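Local structure of esterase (Thermotoga maritima, 3DOH) at residues Leu11-Phe16 with Asp189-Val194. The protein is a thermostable esterase that probably hydrolyses carboxylic esters, its alpha/beta-hydrolase domain joined to an N-terminal immunoglobulin-like domain. Numbering follows the deposited sequence.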
# COMPACT_ATOMS: atom_id res chain seq x y z
N LEU A 11 -35.84 -1.21 0.41
CA LEU A 11 -34.72 -0.63 -0.29
C LEU A 11 -34.84 0.87 -0.36
O LEU A 11 -35.82 1.37 -0.89
CB LEU A 11 -34.74 -1.19 -1.71
CG LEU A 11 -33.93 -2.47 -1.95
CD1 LEU A 11 -33.85 -3.31 -0.69
CD2 LEU A 11 -34.45 -3.24 -3.17
N ILE A 12 -33.89 1.60 0.20
CA ILE A 12 -33.92 3.05 0.08
C ILE A 12 -33.01 3.48 -1.09
O ILE A 12 -31.79 3.16 -1.10
CB ILE A 12 -33.49 3.77 1.39
CG1 ILE A 12 -34.10 3.11 2.63
CG2 ILE A 12 -33.83 5.27 1.32
CD1 ILE A 12 -35.64 3.22 2.71
N THR A 13 -33.60 4.16 -2.08
CA THR A 13 -32.87 4.75 -3.19
C THR A 13 -32.91 6.24 -3.06
O THR A 13 -33.85 6.80 -2.47
CB THR A 13 -33.41 4.39 -4.63
OG1 THR A 13 -34.73 4.92 -4.84
CG2 THR A 13 -33.40 2.88 -4.89
N LYS A 14 -31.91 6.89 -3.64
CA LYS A 14 -31.78 8.31 -3.56
C LYS A 14 -31.08 8.74 -4.85
O LYS A 14 -30.24 7.98 -5.39
CB LYS A 14 -30.93 8.61 -2.35
CG LYS A 14 -30.77 10.07 -2.01
CD LYS A 14 -29.44 10.25 -1.33
CE LYS A 14 -29.45 11.42 -0.39
NZ LYS A 14 -30.16 11.06 0.87
N VAL A 15 -31.40 9.92 -5.37
CA VAL A 15 -30.75 10.31 -6.62
C VAL A 15 -29.44 11.05 -6.32
O VAL A 15 -29.45 12.17 -5.75
CB VAL A 15 -31.69 11.12 -7.58
CG1 VAL A 15 -31.00 11.42 -8.91
CG2 VAL A 15 -33.02 10.39 -7.82
N PHE A 16 -28.32 10.42 -6.71
CA PHE A 16 -27.00 11.00 -6.51
C PHE A 16 -26.52 11.67 -7.81
O PHE A 16 -27.07 11.40 -8.90
CB PHE A 16 -26.00 9.94 -6.05
CG PHE A 16 -26.25 9.44 -4.67
CD1 PHE A 16 -27.02 8.28 -4.47
CD2 PHE A 16 -25.75 10.13 -3.55
CE1 PHE A 16 -27.28 7.81 -3.17
CE2 PHE A 16 -26.01 9.69 -2.27
CZ PHE A 16 -26.75 8.52 -2.06
N ASP A 189 -41.43 4.98 -19.26
CA ASP A 189 -41.65 4.52 -17.92
C ASP A 189 -41.96 5.65 -16.94
O ASP A 189 -42.40 5.40 -15.80
CB ASP A 189 -40.40 3.75 -17.42
CG ASP A 189 -39.11 4.65 -17.38
OD1 ASP A 189 -38.92 5.51 -18.25
OD2 ASP A 189 -38.26 4.48 -16.48
N ASN A 190 -41.70 6.89 -17.34
CA ASN A 190 -41.89 8.02 -16.46
C ASN A 190 -41.00 8.00 -15.18
O ASN A 190 -41.36 8.58 -14.14
CB ASN A 190 -43.37 8.14 -16.06
CG ASN A 190 -43.82 9.57 -15.92
OD1 ASN A 190 -43.01 10.49 -16.04
ND2 ASN A 190 -45.10 9.78 -15.66
N TYR A 191 -39.86 7.34 -15.24
CA TYR A 191 -39.00 7.25 -14.06
C TYR A 191 -37.60 7.74 -14.37
O TYR A 191 -37.05 8.60 -13.68
CB TYR A 191 -38.96 5.82 -13.54
CG TYR A 191 -38.45 5.70 -12.12
CD1 TYR A 191 -39.32 5.62 -11.05
CD2 TYR A 191 -37.08 5.66 -11.85
CE1 TYR A 191 -38.86 5.51 -9.75
CE2 TYR A 191 -36.61 5.55 -10.56
CZ TYR A 191 -37.50 5.48 -9.51
OH TYR A 191 -37.04 5.37 -8.22
N LEU A 192 -37.03 7.17 -15.42
CA LEU A 192 -35.70 7.52 -15.92
C LEU A 192 -35.30 8.98 -15.81
O LEU A 192 -34.20 9.28 -15.34
CB LEU A 192 -35.57 7.08 -17.36
CG LEU A 192 -34.57 5.96 -17.63
CD1 LEU A 192 -34.16 5.14 -16.38
CD2 LEU A 192 -35.14 5.08 -18.71
N GLN A 193 -36.21 9.88 -16.21
CA GLN A 193 -35.86 11.29 -16.45
C GLN A 193 -35.72 12.06 -15.15
O GLN A 193 -35.27 13.23 -15.09
CB GLN A 193 -36.86 11.97 -17.43
CG GLN A 193 -38.16 12.51 -16.84
CD GLN A 193 -39.21 11.43 -16.63
OE1 GLN A 193 -38.91 10.23 -16.67
NE2 GLN A 193 -40.46 11.86 -16.40
N VAL A 194 -36.07 11.35 -14.09
CA VAL A 194 -36.08 11.91 -12.78
C VAL A 194 -35.02 11.16 -11.93
O VAL A 194 -34.71 11.57 -10.82
CB VAL A 194 -37.57 11.87 -12.26
CG1 VAL A 194 -37.76 11.01 -11.02
CG2 VAL A 194 -38.16 13.26 -12.12
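The phenol ring of Tyr191 points its hydroxyl end at Thr13, whose OG1 lies beyond the ring edge, almost straight on from the CZ-OH bond. Val194 CG1 sits above the middle of one face, 5.5 Å from CD2 of Tyr191, too far to pack tightly, and His138 meets the ring edge-to-face. With CG anti to the backbone N (chi1 -163°), the ring runs from the loop to the strand. At 4.1 Å, Thr13 OG1 and Tyr191 OH do not bond each other directly; both hydrogen-bond to the same carboxylate oxygen, OE2 of Glu20, which bridges the two hydroxyls and ties the segments together.

The second touch is apolar against polar. Val15 CG2 comes within 3.6 Å of the backbone oxygen Val194 O, and its other methyl, CG1, is further away. The side chain of Val194 does not reach the strand; Ile141 touches the side chains of both valines and so links them.

The bend of 189-194 is held from within. Asp189 OD2 accepts from Leu192 N at 3.1 Å, an Asx motif in which the donor approaches from above the carboxylate plane. Gln193 NE2 reaches Asn190 OD1 at 2.9 Å, lying in the carbonyl plane of Asn190, and the asparagine oxygen also lies almost in the amide plane of Gln193. A backbone bond from Val194 N to Tyr191 O closes the turn.

The whole is a small, buried interdomain contact. Strand 8-16 belongs to the immunoglobulin-like domain, where it lies between strands 19-29 and 129-139; 189-194 runs from a loop into the short helix 192-195 of the hydrolase domain, with Arg161 of strand 157-163 touching Tyr191, Gln193 and Val194.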